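Local structure of putative sugar kinase PH1459 (Pyrococcus horikoshii, 3EWM) at residues A[29-33]-A[61-65]; A[183-189]-A[204-209]. The protein probably phosphorylates a sugar, perhaps fructose, with ATP as the phosphate donor, as a member of the PfkB family of carbohydrate kinases. One frame throughout, in Å; residues are numbered along the deposited sequence.

Interaction 1 (A[29-33]-A[61-65])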
loop_
_atom_site.group_PDB
_atom_site.type_symbol
_atom_site.label_atom_id
_atom_site.label_comp_id
_atom_site.label_asym_id
_atom_site.label_seq_id
_atom_site.Cartn_x
_atom_site.Cartn_y
_atom_site.Cartn_z
ATOM N N GLU A 29 -11.129 -3.831 4.633
ATOM C CA GLU A 29 -10.812 -5.092 5.265
ATOM C C GLU A 29 -9.538 -5.713 4.685
ATOM O O GLU A 29 -9.385 -5.816 3.461
ATOM C CB GLU A 29 -11.963 -6.060 5.048
ATOM C CG GLU A 29 -12.679 -6.451 6.297
ATOM C CD GLU A 29 -13.459 -7.727 6.113
ATOM O OE1 GLU A 29 -14.206 -7.810 5.131
ATOM O OE2 GLU A 29 -13.293 -8.659 6.935
ATOM N N LYS A 30 -8.656 -6.159 5.572
ATOM C CA LYS A 30 -7.388 -6.757 5.183
ATOM C C LYS A 30 -7.573 -8.262 5.019
ATOM O O LYS A 30 -8.065 -8.950 5.917
ATOM C CB LYS A 30 -6.302 -6.437 6.223
ATOM C CG LYS A 30 -5.086 -7.375 6.243
ATOM C CD LYS A 30 -3.939 -6.759 7.080
ATOM C CE LYS A 30 -3.256 -7.808 7.967
ATOM N NZ LYS A 30 -4.192 -8.381 9.015
ATOM N N HIS A 31 -7.180 -8.766 3.858
ATOM C CA HIS A 31 -7.274 -10.205 3.586
ATOM C C HIS A 31 -6.056 -10.627 2.792
ATOM O O HIS A 31 -5.430 -9.787 2.133
ATOM C CB HIS A 31 -8.510 -10.523 2.756
ATOM C CG HIS A 31 -9.803 -10.227 3.444
ATOM N ND1 HIS A 31 -10.361 -11.073 4.383
ATOM C CD2 HIS A 31 -10.660 -9.186 3.317
ATOM C CE1 HIS A 31 -11.504 -10.556 4.811
ATOM N NE2 HIS A 31 -11.707 -9.413 4.178
ATOM N N PRO A 32 -5.733 -11.929 2.819
ATOM C CA PRO A 32 -4.676 -12.419 1.940
ATOM C C PRO A 32 -5.171 -12.522 0.514
ATOM O O PRO A 32 -6.304 -12.907 0.283
ATOM C CB PRO A 32 -4.369 -13.817 2.477
ATOM C CG PRO A 32 -5.194 -13.993 3.703
ATOM C CD PRO A 32 -6.304 -13.005 3.648
ATOM N N GLY A 33 -4.324 -12.145 -0.433
ATOM C CA GLY A 33 -4.706 -12.186 -1.820
ATOM C C GLY A 33 -3.562 -12.513 -2.745
ATOM O O GLY A 33 -2.419 -12.796 -2.308
ATOM N N PHE A 61 2.798 -7.517 7.458
ATOM C CA PHE A 61 1.889 -7.972 6.412
ATOM C C PHE A 61 2.427 -9.237 5.781
ATOM O O PHE A 61 1.673 -10.146 5.464
ATOM C CB PHE A 61 1.638 -6.862 5.380
ATOM C CG PHE A 61 0.679 -5.789 5.865
ATOM C CD1 PHE A 61 0.077 -5.878 7.138
ATOM C CD2 PHE A 61 0.361 -4.710 5.053
ATOM C CE1 PHE A 61 -0.823 -4.917 7.582
ATOM C CE2 PHE A 61 -0.543 -3.742 5.490
ATOM C CZ PHE A 61 -1.133 -3.845 6.753
ATOM N N GLY A 62 3.746 -9.290 5.617
ATOM C CA GLY A 62 4.425 -10.505 5.165
ATOM C C GLY A 62 4.196 -11.648 6.128
ATOM O O GLY A 62 3.862 -12.767 5.716
ATOM N N GLU A 63 4.377 -11.377 7.419
ATOM C CA GLU A 63 4.104 -12.398 8.443
ATOM C C GLU A 63 2.671 -12.876 8.424
ATOM O O GLU A 63 2.428 -14.058 8.506
ATOM C CB GLU A 63 4.426 -11.854 9.829
ATOM C CG GLU A 63 5.911 -11.697 10.044
ATOM C CD GLU A 63 6.235 -10.663 11.098
ATOM O OE1 GLU A 63 5.401 -10.450 12.008
ATOM O OE2 GLU A 63 7.334 -10.067 11.014
ATOM N N TYR A 64 1.725 -11.940 8.307
ATOM C CA TYR A 64 0.319 -12.282 8.195
ATOM C C TYR A 64 0.043 -13.237 7.054
ATOM O O TYR A 64 -0.619 -14.259 7.236
ATOM C CB TYR A 64 -0.514 -11.018 8.024
ATOM C CG TYR A 64 -1.940 -11.224 7.621
ATOM C CD1 TYR A 64 -2.902 -11.618 8.554
ATOM C CD2 TYR A 64 -2.351 -10.985 6.307
ATOM C CE1 TYR A 64 -4.220 -11.775 8.187
ATOM C CE2 TYR A 64 -3.666 -11.137 5.938
ATOM C CZ TYR A 64 -4.592 -11.542 6.889
ATOM O OH TYR A 64 -5.912 -11.689 6.532
ATOM N N LEU A 65 0.528 -12.893 5.867
ATOM C CA LEU A 65 0.273 -13.735 4.699
ATOM C C LEU A 65 0.813 -15.139 4.875
ATOM O O LEU A 65 0.136 -16.111 4.561
ATOM C CB LEU A 65 0.850 -13.098 3.426
ATOM C CG LEU A 65 0.130 -11.801 3.057
ATOM C CD1 LEU A 65 0.889 -11.091 1.925
ATOM C CD2 LEU A 65 -1.312 -12.047 2.672
#
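Lys30 lays the end of its side chain over one face of the Tyr64 ring. Lys30 NZ lies 3.6 Å from the centroid of the Tyr64 ring and 17° off the ring normal, a cation-pi contact. Lys30 CE sits over the same face of Tyr64 as a CH-pi partner, also 3.6 Å from its centroid. One carbon further back, Lys30 CD meets Phe61 CE1 at 3.7 Å, so the aliphatic part of the lysine runs between two aromatic side chains of helix 60-71. The edge of the tyrosine, by contrast, abuts the strand backbone near Pro32 N, and Tyr64 OH is 3.2 Å from Pro32 CD. Next along the strand, Leu65 CD2 packs on Pro32 CB at 3.5 Å, with no hydrogen bond linking the two segments. The tyrosine reaches the strand because its CG stands anti to the backbone N (chi1 168°), while bends at chi3 and chi4 bring the end of Lys30 over the ring. Ile12 of strand 11-16 touches Lys30, Phe61 and Tyr64. Strand 27-33 belongs to the small four-stranded sheet, which continues into the second subunit through an antiparallel pairing at Glu29. Lys30 NZ also hydrogen-bonds Val25 O and Lys23 O of the second subunit, and Phe61 meets Phe91 of that subunit edge-to-face. Shared between a pi face and two carbonyl oxygens, the ammonium is probably kept charged, and it couples strand-helix packing to the dimer interface.

Interaction 2 (A[183-189]-A[204-209]); sequences IKLADIV and VEVKGS
Ile183 meets the 204-209 loop with both of its branches: CG2 stands anti to the backbone N, and CG1 stands anti to the carbonyl carbon (chi1 -70°), carrying CD1 to Val204 through an extended chi2. The setting is the end of helix 172-185 and its turn into strand 188-192, an alpha-beta connection of the ribokinase-like fold, covered by the loop that leads to the adjacent parallel strand 211-215. CD1 of Ile183 packs against Val204 CG1 at 3.7 Å, and its CG2 nears Lys207 O at 3.2 Å. Val189 comes from the new strand; its CG1 meets Val206 CG1 at 3.9 Å, the two side chains crossing at about a right angle, while its CG2 lies against Gly208 CA. The backbones approach closely at Gly208, whose CA makes CA-H...O contacts with Asp187 O, at 3.5 Å, and with Ala186 O. Just beyond, Ser209 N donates to Ala186 O over 3.1 Å, meeting a lone pair in the carbonyl plane with an N-H...O angle of 163°. Backbone hydrogen bonds between Leu211 and both Asp187 and Val189 carry the pairing into the sheet, while Asp187 OD2 accepts from Ile157 N of strand 156-160 on the other flank. One water lies within hydrogen-bonding distance of both Ile183 O and Lys207 O. A second bridges the segments, donating to Asp187 OD1 at 3.0 Å and lying 2.6 Å from Ser209 OG.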
loop_
_atom_site.group_PDB
_atom_site.type_symbol
_atom_site.label_atom_id
_atom_site.label_comp_id
_atom_site.label_asym_id
_atom_site.label_seq_id
_atom_site.Cartn_x
_atom_site.Cartn_y
_atom_site.Cartn_z
ATOM N N ILE A 183 1.930 -18.234 -22.600
ATOM C CA ILE A 183 0.898 -19.108 -23.121
ATOM C C ILE A 183 1.555 -20.277 -23.858
ATOM O O ILE A 183 1.181 -21.431 -23.664
ATOM C CB ILE A 183 -0.079 -18.351 -24.040
ATOM C CG1 ILE A 183 -0.947 -17.377 -23.209
ATOM C CG2 ILE A 183 -0.952 -19.354 -24.772
ATOM C CD1 ILE A 183 -1.718 -16.327 -24.035
ATOM N N LYS A 184 2.567 -19.963 -24.671
ATOM C CA LYS A 184 3.298 -20.980 -25.432
ATOM C C LYS A 184 4.040 -21.980 -24.540
ATOM O O LYS A 184 4.238 -23.125 -24.930
ATOM C CB LYS A 184 4.232 -20.326 -26.452
ATOM C CG LYS A 184 3.464 -19.797 -27.672
ATOM C CD LYS A 184 4.384 -19.156 -28.687
ATOM C CE LYS A 184 3.687 -19.023 -30.028
ATOM N NZ LYS A 184 4.639 -18.548 -31.083
ATOM N N LEU A 185 4.401 -21.550 -23.334
ATOM C CA LEU A 185 5.048 -22.425 -22.364
ATOM C C LEU A 185 4.043 -23.249 -21.585
ATOM O O LEU A 185 4.396 -24.269 -21.001
ATOM C CB LEU A 185 5.906 -21.621 -21.389
ATOM C CG LEU A 185 7.214 -21.005 -21.918
ATOM C CD1 LEU A 185 7.572 -19.830 -21.066
ATOM C CD2 LEU A 185 8.344 -22.039 -21.949
ATOM N N ALA A 186 2.782 -22.824 -21.590
ATOM C CA ALA A 186 1.785 -23.463 -20.741
ATOM C C ALA A 186 1.135 -24.681 -21.389
ATOM O O ALA A 186 0.765 -24.663 -22.560
ATOM C CB ALA A 186 0.726 -22.455 -20.293
ATOM N N ASP A 187 1.009 -25.734 -20.596
ATOM C CA ASP A 187 0.200 -26.892 -20.947
ATOM C C ASP A 187 -1.274 -26.562 -20.782
ATOM O O ASP A 187 -2.100 -26.984 -21.579
ATOM C CB ASP A 187 0.540 -28.037 -20.014
ATOM C CG ASP A 187 1.971 -28.486 -20.169
ATOM O OD1 ASP A 187 2.245 -29.209 -21.148
ATOM O OD2 ASP A 187 2.799 -28.121 -19.313
ATOM N N ILE A 188 -1.573 -25.808 -19.726
ATOM C CA ILE A 188 -2.934 -25.518 -19.323
ATOM C C ILE A 188 -3.041 -24.019 -19.309
ATOM O O ILE A 188 -2.250 -23.328 -18.656
ATOM C CB ILE A 188 -3.221 -26.075 -17.908
ATOM C CG1 ILE A 188 -3.063 -27.597 -17.895
ATOM C CG2 ILE A 188 -4.605 -25.660 -17.419
ATOM C CD1 ILE A 188 -2.349 -28.103 -16.652
ATOM N N VAL A 189 -4.009 -23.500 -20.047
ATOM C CA VAL A 189 -4.241 -22.068 -20.063
ATOM C C VAL A 189 -5.683 -21.810 -19.665
ATOM O O VAL A 189 -6.612 -22.474 -20.157
ATOM C CB VAL A 189 -3.919 -21.446 -21.460
ATOM C CG1 VAL A 189 -4.409 -19.990 -21.557
ATOM C CG2 VAL A 189 -2.428 -21.526 -21.734
ATOM N N VAL A 204 -2.021 -13.425 -30.755
ATOM C CA VAL A 204 -1.622 -14.332 -29.688
ATOM C C VAL A 204 -2.713 -15.372 -29.512
ATOM O O VAL A 204 -3.775 -15.070 -28.987
ATOM C CB VAL A 204 -1.380 -13.602 -28.332
ATOM C CG1 VAL A 204 -1.012 -14.607 -27.225
ATOM C CG2 VAL A 204 -0.304 -12.531 -28.471
ATOM N N GLU A 205 -2.442 -16.588 -29.971
ATOM C CA GLU A 205 -3.325 -17.714 -29.733
ATOM C C GLU A 205 -3.456 -17.983 -28.220
ATOM O O GLU A 205 -2.463 -18.081 -27.507
ATOM C CB GLU A 205 -2.828 -18.949 -30.501
ATOM C CG GLU A 205 -3.565 -20.251 -30.177
ATOM C CD GLU A 205 -3.627 -21.247 -31.338
ATOM O OE1 GLU A 205 -4.731 -21.769 -31.615
ATOM O OE2 GLU A 205 -2.593 -21.521 -31.974
ATOM N N VAL A 206 -4.686 -18.077 -27.734
ATOM C CA VAL A 206 -4.904 -18.323 -26.317
ATOM C C VAL A 206 -5.336 -19.775 -26.164
ATOM O O VAL A 206 -6.525 -20.112 -26.100
ATOM C CB VAL A 206 -5.900 -17.347 -25.685
ATOM C CG1 VAL A 206 -6.065 -17.644 -24.183
ATOM C CG2 VAL A 206 -5.445 -15.900 -25.909
ATOM N N LYS A 207 -4.330 -20.628 -26.105
ATOM C CA LYS A 207 -4.512 -22.055 -26.099
ATOM C C LYS A 207 -3.345 -22.619 -25.325
ATOM O O LYS A 207 -2.193 -22.227 -25.575
ATOM C CB LYS A 207 -4.467 -22.568 -27.551
ATOM C CG LYS A 207 -4.529 -24.079 -27.734
ATOM C CD LYS A 207 -4.599 -24.468 -29.228
ATOM C CE LYS A 207 -5.186 -25.876 -29.401
ATOM N NZ LYS A 207 -6.532 -26.040 -28.739
ATOM N N GLY A 208 -3.634 -23.503 -24.372
ATOM C CA GLY A 208 -2.578 -24.315 -23.760
ATOM C C GLY A 208 -2.238 -25.453 -24.710
ATOM O O GLY A 208 -3.024 -25.757 -25.599
ATOM N N SER A 209 -1.078 -26.082 -24.533
ATOM C CA SER A 209 -0.691 -27.193 -25.408
ATOM C C SER A 209 -1.532 -28.450 -25.117
ATOM O O SER A 209 -1.827 -29.256 -26.016
ATOM C CB SER A 209 0.809 -27.470 -25.263
ATOM O OG SER A 209 1.090 -27.963 -23.977
HETATM O O HOH W 1 0.231 -23.243 -25.694
HETATM O O HOH W 2 3.631 -27.932 -23.481
#

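In the fold
Interactions 1 and 2 illustrate how one kinase chain divides its packing between two sheets. Their centres are 31 Å apart, on opposite sides of the chain's centre, and their nearest atoms remain about 19 Å apart, so neither touches the other. Residues 29-33 belong to the small sheet that meets the second subunit, whereas 183-189 and 204-209 frame neighbouring strands of the large sheet and touch no other chain. Interaction 2 is the one nearer the ATP-binding residues: the side chain of Val189 is about 6 Å from that of Lys190, and that of Val206 is about 10 Å from the side chain of Thr215. Interaction 1 lies away from these sites.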